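PDB 4V1S: alpha-1,6-mannanase from Bacteroides thetaiotaomicron, which probably hydrolyses alpha-1,6-mannosidic linkages of mannan chains, as a member of glycoside hydrolase family 76 from a gut symbiont that uses polysaccharides. Local coordinates for residues Pro197-Thr202 with Trp248-Val253; Asn201-Ala206 with Ala267-Arg272; Asp244-Asp249 with Thr260-Tyr265. One frame throughout, in Å; residues are numbered along the deposited sequence.

Contact 1 (Pro197-Thr202 with Trp248-Val253). With GOL (glycerol), chain C.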
loop_
_atom_site.group_PDB
_atom_site.type_symbol
_atom_site.label_atom_id
_atom_site.label_comp_id
_atom_site.label_asym_id
_atom_site.label_seq_id
_atom_site.Cartn_x
_atom_site.Cartn_y
_atom_site.Cartn_z
ATOM N N PRO A 197 -20.310 -8.837 -7.630
ATOM C CA PRO A 197 -20.756 -8.347 -8.932
ATOM C C PRO A 197 -19.600 -7.706 -9.713
ATOM O O PRO A 197 -18.688 -7.119 -9.113
ATOM C CB PRO A 197 -21.841 -7.313 -8.586
ATOM C CG PRO A 197 -21.651 -6.978 -7.150
ATOM C CD PRO A 197 -20.879 -8.077 -6.498
ATOM N N VAL A 198 -19.647 -7.824 -11.032
ATOM C CA VAL A 198 -18.602 -7.268 -11.883
ATOM C C VAL A 198 -18.557 -5.745 -11.647
ATOM O O VAL A 198 -19.566 -5.046 -11.720
ATOM C CB VAL A 198 -18.828 -7.591 -13.375
ATOM C CG1 VAL A 198 -17.735 -6.975 -14.245
ATOM C CG2 VAL A 198 -18.864 -9.093 -13.601
ATOM N N GLN A 199 -17.361 -5.237 -11.388
ATOM C CA GLN A 199 -17.199 -3.852 -10.974
ATOM C C GLN A 199 -15.791 -3.372 -11.252
ATOM O O GLN A 199 -14.858 -4.181 -11.371
ATOM C CB GLN A 199 -17.538 -3.701 -9.485
ATOM C CG GLN A 199 -16.689 -4.575 -8.575
ATOM C CD GLN A 199 -17.200 -4.596 -7.166
ATOM O OE1 GLN A 199 -18.153 -5.334 -6.825
ATOM N NE2 GLN A 199 -16.594 -3.780 -6.331
ATOM N N LYS A 200 -15.668 -2.049 -11.352
ATOM C CA LYS A 200 -14.387 -1.360 -11.494
ATOM C C LYS A 200 -14.191 -0.457 -10.288
ATOM O O LYS A 200 -15.122 0.173 -9.810
ATOM C CB LYS A 200 -14.306 -0.581 -12.823
ATOM C CG LYS A 200 -14.358 -1.510 -14.020
ATOM C CD LYS A 200 -14.044 -0.789 -15.306
ATOM C CE LYS A 200 -13.782 -1.772 -16.447
ATOM N NZ LYS A 200 -13.211 -1.076 -17.640
ATOM N N ASN A 201 -12.964 -0.419 -9.793
ATOM C CA ASN A 201 -12.686 -0.012 -8.406
ATOM C C ASN A 201 -11.602 1.064 -8.320
ATOM O O ASN A 201 -10.594 1.029 -9.033
ATOM C CB ASN A 201 -12.265 -1.252 -7.571
ATOM C CG ASN A 201 -13.364 -2.283 -7.490
ATOM O OD1 ASN A 201 -13.915 -2.559 -6.405
ATOM N ND2 ASN A 201 -13.725 -2.828 -8.634
ATOM N N THR A 202 -11.849 2.043 -7.459
ATOM C CA THR A 202 -10.919 3.104 -7.244
ATOM C C THR A 202 -9.542 2.567 -6.879
ATOM O O THR A 202 -8.556 3.063 -7.396
ATOM C CB THR A 202 -11.421 4.047 -6.143
ATOM O OG1 THR A 202 -12.694 4.563 -6.531
ATOM C CG2 THR A 202 -10.430 5.176 -5.931
ATOM N N TRP A 248 -15.187 7.649 -3.908
ATOM C CA TRP A 248 -16.097 6.525 -3.768
ATOM C C TRP A 248 -15.324 5.224 -4.034
ATOM O O TRP A 248 -14.177 5.251 -4.443
ATOM C CB TRP A 248 -17.298 6.679 -4.715
ATOM C CG TRP A 248 -18.147 7.876 -4.376
ATOM C CD1 TRP A 248 -18.573 8.238 -3.140
ATOM C CD2 TRP A 248 -18.683 8.857 -5.283
ATOM N NE1 TRP A 248 -19.334 9.381 -3.209
ATOM C CE2 TRP A 248 -19.400 9.789 -4.511
ATOM C CE3 TRP A 248 -18.608 9.048 -6.669
ATOM C CZ2 TRP A 248 -20.077 10.887 -5.084
ATOM C CZ3 TRP A 248 -19.250 10.134 -7.233
ATOM C CH2 TRP A 248 -19.969 11.049 -6.444
ATOM N N ASP A 249 -15.950 4.092 -3.761
ATOM C CA ASP A 249 -15.257 2.800 -3.791
ATOM C C ASP A 249 -15.206 2.124 -5.161
ATOM O O ASP A 249 -14.162 1.632 -5.568
ATOM C CB ASP A 249 -15.868 1.813 -2.792
ATOM C CG ASP A 249 -14.961 0.627 -2.539
ATOM O OD1 ASP A 249 -13.852 0.865 -2.085
ATOM O OD2 ASP A 249 -15.357 -0.526 -2.787
ATOM N N ALA A 250 -16.331 2.096 -5.872
ATOM C CA ALA A 250 -16.424 1.273 -7.071
ATOM C C ALA A 250 -17.645 1.654 -7.879
ATOM O O ALA A 250 -18.568 2.284 -7.362
ATOM C CB ALA A 250 -16.498 -0.191 -6.695
ATOM N N LYS A 251 -17.623 1.271 -9.147
ATOM C CA LYS A 251 -18.750 1.461 -10.053
ATOM C C LYS A 251 -19.119 0.092 -10.635
ATOM O O LYS A 251 -18.260 -0.635 -11.118
ATOM C CB LYS A 251 -18.406 2.461 -11.149
ATOM C CG LYS A 251 -19.576 2.879 -12.010
ATOM C CD LYS A 251 -19.175 4.072 -12.847
ATOM C CE LYS A 251 -20.236 4.509 -13.824
ATOM N NZ LYS A 251 -21.068 5.548 -13.204
ATOM N N MET A 252 -20.408 -0.244 -10.536
ATOM C CA MET A 252 -20.926 -1.544 -10.972
ATOM C C MET A 252 -21.101 -1.565 -12.479
ATOM O O MET A 252 -21.623 -0.630 -13.073
ATOM C CB MET A 252 -22.273 -1.849 -10.320
ATOM C CG MET A 252 -22.266 -1.836 -8.800
ATOM S SD MET A 252 -21.107 -3.022 -8.081
ATOM C CE MET A 252 -19.938 -1.924 -7.299
ATOM N N VAL A 253 -20.646 -2.637 -13.102
ATOM C CA VAL A 253 -20.719 -2.733 -14.555
ATOM C C VAL A 253 -22.152 -2.905 -15.070
ATOM O O VAL A 253 -22.507 -2.352 -16.112
ATOM C CB VAL A 253 -19.798 -3.859 -15.054
ATOM C CG1 VAL A 253 -20.115 -4.261 -16.485
ATOM C CG2 VAL A 253 -18.347 -3.429 -14.917
HETATM C C1 GOL C . -13.047 -4.099 -3.021
HETATM O O1 GOL C . -12.722 -4.897 -1.876
HETATM C C2 GOL C . -12.428 -2.708 -2.889
HETATM O O2 GOL C . -13.037 -1.835 -3.845
HETATM C C3 GOL C . -12.626 -2.188 -1.463
HETATM O O3 GOL C . -12.053 -0.881 -1.292
HETATM O O HOH W 1 -17.245 -2.271 -3.910
#

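Contact 2 (Asn201-Ala206 with Ala267-Arg272)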
loop_
_atom_site.group_PDB
_atom_site.type_symbol
_atom_site.label_atom_id
_atom_site.label_comp_id
_atom_site.label_asym_id
_atom_site.label_seq_id
_atom_site.Cartn_x
_atom_site.Cartn_y
_atom_site.Cartn_z
ATOM N N ASN A 201 -12.964 -0.419 -9.793
ATOM C CA ASN A 201 -12.686 -0.012 -8.406
ATOM C C ASN A 201 -11.602 1.064 -8.320
ATOM O O ASN A 201 -10.594 1.029 -9.033
ATOM C CB ASN A 201 -12.265 -1.252 -7.571
ATOM C CG ASN A 201 -13.364 -2.283 -7.490
ATOM O OD1 ASN A 201 -13.915 -2.559 -6.405
ATOM N ND2 ASN A 201 -13.725 -2.828 -8.634
ATOM N N THR A 202 -11.849 2.043 -7.459
ATOM C CA THR A 202 -10.919 3.104 -7.244
ATOM C C THR A 202 -9.542 2.567 -6.879
ATOM O O THR A 202 -8.556 3.063 -7.396
ATOM C CB THR A 202 -11.421 4.047 -6.143
ATOM O OG1 THR A 202 -12.694 4.563 -6.531
ATOM C CG2 THR A 202 -10.430 5.176 -5.931
ATOM N N ILE A 203 -9.481 1.554 -6.028
ATOM C CA ILE A 203 -8.171 1.079 -5.579
ATOM C C ILE A 203 -7.369 0.560 -6.771
ATOM O O ILE A 203 -6.159 0.780 -6.838
ATOM C CB ILE A 203 -8.229 0.057 -4.428
ATOM C CG1 ILE A 203 -6.812 -0.243 -3.897
ATOM C CG2 ILE A 203 -8.959 -1.218 -4.830
ATOM C CD1 ILE A 203 -6.089 0.972 -3.334
ATOM N N CYS A 204 -8.035 -0.113 -7.709
ATOM C CA CYS A 204 -7.361 -0.563 -8.912
ATOM C C CYS A 204 -6.824 0.600 -9.754
ATOM O O CYS A 204 -5.681 0.537 -10.180
ATOM C CB CYS A 204 -8.284 -1.445 -9.740
ATOM S SG CYS A 204 -8.864 -2.880 -8.839
ATOM N N SER A 205 -7.629 1.654 -9.964
ATOM C CA SER A 205 -7.115 2.869 -10.582
ATOM C C SER A 205 -5.878 3.379 -9.860
ATOM O O SER A 205 -4.850 3.658 -10.473
ATOM C CB SER A 205 -8.148 3.993 -10.563
ATOM O OG SER A 205 -9.212 3.757 -11.480
ATOM N N ALA A 206 -6.015 3.520 -8.549
ATOM C CA ALA A 206 -5.036 4.249 -7.751
ATOM C C ALA A 206 -3.681 3.555 -7.650
ATOM O O ALA A 206 -2.623 4.189 -7.852
ATOM C CB ALA A 206 -5.624 4.547 -6.371
ATOM N N ALA A 267 -8.528 7.461 -1.104
ATOM C CA ALA A 267 -7.965 8.833 -1.097
ATOM C C ALA A 267 -6.427 8.819 -1.116
ATOM O O ALA A 267 -5.802 9.492 -1.941
ATOM C CB ALA A 267 -8.485 9.632 0.085
ATOM N N GLY A 268 -5.825 8.028 -0.228
ATOM C CA GLY A 268 -4.382 8.079 -0.043
ATOM C C GLY A 268 -3.597 7.665 -1.277
ATOM O O GLY A 268 -2.664 8.330 -1.669
ATOM N N PHE A 269 -3.959 6.550 -1.897
ATOM C CA PHE A 269 -3.234 6.139 -3.076
ATOM C C PHE A 269 -3.458 7.107 -4.259
ATOM O O PHE A 269 -2.556 7.272 -5.059
ATOM C CB PHE A 269 -3.562 4.717 -3.512
ATOM C CG PHE A 269 -2.814 3.642 -2.740
ATOM C CD1 PHE A 269 -1.466 3.406 -2.998
ATOM C CD2 PHE A 269 -3.476 2.797 -1.862
ATOM C CE1 PHE A 269 -0.785 2.408 -2.346
ATOM C CE2 PHE A 269 -2.794 1.780 -1.221
ATOM C CZ PHE A 269 -1.459 1.593 -1.475
ATOM N N MET A 270 -4.613 7.773 -4.330
ATOM C CA MET A 270 -4.805 8.837 -5.316
ATOM C C MET A 270 -3.918 10.051 -5.033
ATOM O O MET A 270 -3.281 10.560 -5.941
ATOM C CB MET A 270 -6.273 9.251 -5.477
ATOM C CG MET A 270 -7.193 8.167 -6.069
ATOM S SD MET A 270 -6.777 7.611 -7.741
ATOM C CE MET A 270 -7.343 9.044 -8.641
ATOM N N ILE A 271 -3.817 10.441 -3.770
ATOM C CA ILE A 271 -2.943 11.537 -3.369
ATOM C C ILE A 271 -1.492 11.222 -3.800
ATOM O O ILE A 271 -0.818 12.057 -4.417
ATOM C CB ILE A 271 -3.048 11.814 -1.857
ATOM C CG1 ILE A 271 -4.406 12.399 -1.507
ATOM C CG2 ILE A 271 -1.939 12.761 -1.400
ATOM C CD1 ILE A 271 -4.752 12.185 -0.030
ATOM N N ARG A 272 -0.991 10.035 -3.448
ATOM C CA ARG A 272 0.385 9.707 -3.783
ATOM C C ARG A 272 0.593 9.772 -5.307
ATOM O O ARG A 272 1.623 10.258 -5.804
ATOM C CB ARG A 272 0.752 8.330 -3.245
ATOM C CG ARG A 272 0.658 8.214 -1.743
ATOM C CD ARG A 272 1.407 6.994 -1.234
ATOM N NE ARG A 272 2.830 7.278 -1.342
ATOM C CZ ARG A 272 3.813 6.397 -1.386
ATOM N NH1 ARG A 272 3.579 5.089 -1.320
ATOM N NH2 ARG A 272 5.064 6.848 -1.490
#

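Contact 3 (Asp244-Asp249 with Thr260-Tyr265). With GOL (glycerol), chain C.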
loop_
_atom_site.group_PDB
_atom_site.type_symbol
_atom_site.label_atom_id
_atom_site.label_comp_id
_atom_site.label_asym_id
_atom_site.label_seq_id
_atom_site.Cartn_x
_atom_site.Cartn_y
_atom_site.Cartn_z
ATOM N N ASP A 244 -16.569 16.805 -1.448
ATOM C CA ASP A 244 -15.522 16.744 -0.412
ATOM C C ASP A 244 -14.163 16.274 -0.906
ATOM O O ASP A 244 -13.235 16.148 -0.116
ATOM C CB ASP A 244 -15.966 15.891 0.773
ATOM C CG ASP A 244 -16.196 14.439 0.406
ATOM O OD1 ASP A 244 -16.001 14.053 -0.780
ATOM O OD2 ASP A 244 -16.614 13.682 1.306
ATOM N N ASN A 245 -14.036 16.049 -2.217
ATOM C CA ASN A 245 -12.795 15.589 -2.826
ATOM C C ASN A 245 -12.316 14.245 -2.305
ATOM O O ASN A 245 -11.148 13.914 -2.421
ATOM C CB ASN A 245 -11.703 16.642 -2.741
ATOM C CG ASN A 245 -11.935 17.753 -3.732
ATOM O OD1 ASN A 245 -11.827 17.540 -4.944
ATOM N ND2 ASN A 245 -12.311 18.923 -3.235
ATOM N N LEU A 246 -13.248 13.462 -1.782
ATOM C CA LEU A 246 -12.945 12.085 -1.408
ATOM C C LEU A 246 -13.420 11.129 -2.493
ATOM O O LEU A 246 -14.158 11.511 -3.395
ATOM C CB LEU A 246 -13.556 11.739 -0.056
ATOM C CG LEU A 246 -12.960 12.559 1.098
ATOM C CD1 LEU A 246 -13.566 12.139 2.425
ATOM C CD2 LEU A 246 -11.435 12.490 1.147
ATOM N N LEU A 247 -12.946 9.894 -2.404
ATOM C CA LEU A 247 -13.181 8.896 -3.452
ATOM C C LEU A 247 -14.216 7.874 -3.027
ATOM O O LEU A 247 -14.121 7.288 -1.940
ATOM C CB LEU A 247 -11.881 8.142 -3.788
ATOM C CG LEU A 247 -10.808 8.803 -4.660
ATOM C CD1 LEU A 247 -11.276 9.052 -6.095
ATOM C CD2 LEU A 247 -10.273 10.088 -4.050
ATOM N N TRP A 248 -15.187 7.649 -3.908
ATOM C CA TRP A 248 -16.097 6.525 -3.768
ATOM C C TRP A 248 -15.324 5.224 -4.034
ATOM O O TRP A 248 -14.177 5.251 -4.443
ATOM C CB TRP A 248 -17.298 6.679 -4.715
ATOM C CG TRP A 248 -18.147 7.876 -4.376
ATOM C CD1 TRP A 248 -18.573 8.238 -3.140
ATOM C CD2 TRP A 248 -18.683 8.857 -5.283
ATOM N NE1 TRP A 248 -19.334 9.381 -3.209
ATOM C CE2 TRP A 248 -19.400 9.789 -4.511
ATOM C CE3 TRP A 248 -18.608 9.048 -6.669
ATOM C CZ2 TRP A 248 -20.077 10.887 -5.084
ATOM C CZ3 TRP A 248 -19.250 10.134 -7.233
ATOM C CH2 TRP A 248 -19.969 11.049 -6.444
ATOM N N ASP A 249 -15.950 4.092 -3.761
ATOM C CA ASP A 249 -15.257 2.800 -3.791
ATOM C C ASP A 249 -15.206 2.124 -5.161
ATOM O O ASP A 249 -14.162 1.632 -5.568
ATOM C CB ASP A 249 -15.868 1.813 -2.792
ATOM C CG ASP A 249 -14.961 0.627 -2.539
ATOM O OD1 ASP A 249 -13.852 0.865 -2.085
ATOM O OD2 ASP A 249 -15.357 -0.526 -2.787
ATOM N N THR A 260 -20.738 4.095 -2.797
ATOM C CA THR A 260 -20.237 5.357 -2.272
ATOM C C THR A 260 -19.478 5.242 -0.946
ATOM O O THR A 260 -19.101 6.262 -0.386
ATOM C CB THR A 260 -21.368 6.368 -2.113
ATOM O OG1 THR A 260 -22.356 5.849 -1.222
ATOM C CG2 THR A 260 -22.019 6.667 -3.448
ATOM N N GLN A 261 -19.228 4.021 -0.464
ATOM C CA GLN A 261 -18.359 3.841 0.708
ATOM C C GLN A 261 -17.026 4.537 0.496
ATOM O O GLN A 261 -16.337 4.298 -0.492
ATOM C CB GLN A 261 -18.114 2.373 1.012
ATOM C CG GLN A 261 -17.125 2.113 2.136
ATOM C CD GLN A 261 -17.654 2.517 3.507
ATOM O OE1 GLN A 261 -18.845 2.305 3.818
ATOM N NE2 GLN A 261 -16.776 3.075 4.354
ATOM N N LYS A 262 -16.678 5.402 1.442
ATOM C CA LYS A 262 -15.402 6.112 1.409
ATOM C C LYS A 262 -14.406 5.445 2.339
ATOM O O LYS A 262 -14.646 5.338 3.541
ATOM C CB LYS A 262 -15.599 7.561 1.810
ATOM C CG LYS A 262 -16.271 8.334 0.681
ATOM C CD LYS A 262 -16.695 9.717 1.052
ATOM C CE LYS A 262 -17.369 10.362 -0.145
ATOM N NZ LYS A 262 -18.095 11.599 0.238
ATOM N N TRP A 263 -13.281 5.037 1.759
ATOM C CA TRP A 263 -12.192 4.437 2.500
ATOM C C TRP A 263 -10.962 5.311 2.379
ATOM O O TRP A 263 -10.648 5.819 1.290
ATOM C CB TRP A 263 -11.825 3.047 1.940
ATOM C CG TRP A 263 -12.905 2.028 2.110
ATOM C CD1 TRP A 263 -13.537 1.377 1.140
ATOM C CD2 TRP A 263 -13.402 1.500 3.353
ATOM N NE1 TRP A 263 -14.461 0.502 1.666
ATOM C CE2 TRP A 263 -14.384 0.552 3.038
ATOM C CE3 TRP A 263 -13.119 1.754 4.702
ATOM C CZ2 TRP A 263 -15.083 -0.159 4.019
ATOM C CZ3 TRP A 263 -13.795 1.062 5.683
ATOM C CH2 TRP A 263 -14.776 0.100 5.333
ATOM N N SER A 264 -10.191 5.351 3.454
ATOM C CA SER A 264 -8.983 6.167 3.489
ATOM C C SER A 264 -7.968 5.862 2.388
ATOM O O SER A 264 -7.412 6.798 1.816
ATOM C CB SER A 264 -8.312 6.094 4.877
ATOM O OG SER A 264 -7.992 4.759 5.217
ATOM N N TYR A 265 -7.719 4.583 2.095
ATOM C CA TYR A 265 -6.700 4.227 1.147
ATOM C C TYR A 265 -7.038 4.574 -0.306
ATOM O O TYR A 265 -6.159 4.739 -1.123
ATOM C CB TYR A 265 -6.300 2.765 1.278
ATOM C CG TYR A 265 -7.194 1.709 0.640
ATOM C CD1 TYR A 265 -8.610 1.810 0.640
ATOM C CD2 TYR A 265 -6.629 0.575 0.075
ATOM C CE1 TYR A 265 -9.409 0.833 0.077
ATOM C CE2 TYR A 265 -7.409 -0.402 -0.500
ATOM C CZ TYR A 265 -8.799 -0.287 -0.500
ATOM O OH TYR A 265 -9.554 -1.265 -1.079
HETATM C C1 GOL C . -13.047 -4.099 -3.021
HETATM O O1 GOL C . -12.722 -4.897 -1.876
HETATM C C2 GOL C . -12.428 -2.708 -2.889
HETATM O O2 GOL C . -13.037 -1.835 -3.845
HETATM C C3 GOL C . -12.626 -2.188 -1.463
HETATM O O3 GOL C . -12.053 -0.881 -1.292
HETATM O O HOH W 2 -12.123 8.050 -0.106
HETATM O O HOH W 3 -13.708 4.723 -1.158
HETATM O O HOH W 4 -20.982 10.073 -0.811
HETATM O O HOH W 5 -16.006 -1.290 -0.012
#

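Contact 1 (Pro197-Thr202 with Trp248-Val253)
Lys200 and Lys251 form an antiparallel hydrogen-bonded pair, the tight centre of this contact. Lys200 N gives to Lys251 O at 3.0 Å, and Lys251 N gives back to Lys200 O at 2.8 Å. Both bonds are nearly straight. Thr202 closes one end twice: its N binds Asp249 O, and its OG1 gives to Trp248 O at 2.7 Å. Gln199 and Asn201 share a sheet face with Ala250 and Met252. Met252 is bent at chi2 and chi3, and its CE comes to lie 3.7 Å from Gln199 CB. Gln199 NE2 gives to Asn201 OD1 at 2.9 Å and passes over Ala250 CB. Water 1 links the same NE2 to Asp249 OD2. The other end is the solvent side, where Pro197 and Val198 are exposed. There Val253 N reaches Val198 O at 3.0 Å, and Val198 CG1 packs on Val253 CG2 at 3.7 Å. Lys200 NZ leaves the contact for a salt bridge with Asp180. A glycerol, probably from the crystallisation liquor, gives a bond from O3 to Asp249 OD1 (2.6 Å). This is an antiparallel strand pair in which strand 199-201 runs straight into helix 202-219, with a classic beta bulge at Asp249 and Ala250 opposite Asn259.

Contact 2 (Asn201-Ala206 with Ala267-Arg272)
Ala206 is the meeting point of two helices that run nearly the same way. Their short segments are 8.9 Å apart at the axes and cross at 22°. The nearest backbone approach is also here, with Ala206 CA 5.2 Å from Met270 CA.

The contact across the segments is apolar throughout, with no hydrogen bond between them. Ala206 CB points at the partner helix and touches two side chains. It meets Phe269 CB at 3.5 Å and Met270 SD at the same distance. The small methyl group is consistent with the close approach of the axes. Met270 is bent at both chi2 and chi3. These bends bring its sulfur back against Ala206, while its CG lies more loosely by Thr202 CG2, at 4.4 Å.

Ile203 packs on the Phe269 ring. With CG1 anti to the backbone N (chi1 -172°), the chain reaches across the gap. Only its terminal CD1 does the touching, 3.5 Å from Phe269 CD2. The two side chains meet at a slant.

Backbone hydrogen bonds run within each helix. Ala206 N donates to Thr202 O. Just past the segments, Ala206 O and Ser273 OG form a weak hydrogen bond between the two helices.

Both segments belong to longer helices, 202-219 and 264-281, and all the touching residues are buried. Helix 142-159 packs on the Phe269 and Ile203 part, where Trp147 meets the Phe269 ring edge-to-face. Helix 222-239 receives Met270 at Asn232 and Thr235, and Thr202 at Leu239. Helix 284-301 packs against Ala267 and Ile271. Strand 199-201 leads directly into helix 202-219.

Contact 3 (Asp244-Asp249 with Thr260-Tyr265)
Lys262 threads an extended side chain past Leu246 and Trp248 to reach Asp244, in a contact where backbone oxygens are joined by water. Beyond CG the chain is straight (chi2 171°, with chi3 and chi4 also near 180°), and it carries NZ to Asp244 OD2 at 2.8 Å. In this salt bridge NZ comes from the syn side of OD2, tilted out of the carboxylate plane. NZ has a second salt bridge, to Asp241, so two acidic groups probably stabilise its charge. Asp244 OD1 accepts from Leu246 N at 3.0 Å, an Asx turn. Lys262 CD crosses Leu246 CB at 3.9 Å, and CE passes obliquely by the Trp248 ring.

The Trp248 indole also lies beside Thr260. Thr260 CG2 makes a CH-pi contact over one face, 3.9 Å from the centre of the five-membered ring. Water 4 accepts from NE1 in the ring plane.

Water 3 donates to Leu247 O and Gln261 O and accepts from Trp263 N. Water 2 joins Leu247 O to Trp263 O.

At the far end Asp249 OD1 lies at the edge of the Trp263 ring, 3.3 Å from CD1. The carboxylate and ring planes are 78° apart. Asp249, Trp263 and Tyr265 lie round the glycerol, which may mark a pocket.

The whole is an antiparallel hairpin, strands 246-252 and 258-259, leading into helix 264-281, with Lys262 and water linking its two sides.

How the contacts relate
Contact 2 is the core of the set. It is fully buried and apolar. Contacts 1 and 3 are partly buried and lie farther from the chain centre. Contact 1 is held mainly by backbone bonds, contact 3 by a salt bridge, a CH-pi contact and water. Contacts 1 and 3 both use strand 246-252, in the same small sheet, and both touch the glycerol. Contact 2 shares Asn201 and Thr202 with contact 1, because strand 199-201 leads into helix 202-219. It shares helix 264-281 with contact 3, where Ile203 CD1 packs 3.4 Å from Tyr265 CE2. Thr202 CG2 also touches Leu247 CG, so Thr202 links the sheet to the start of helix 202-219.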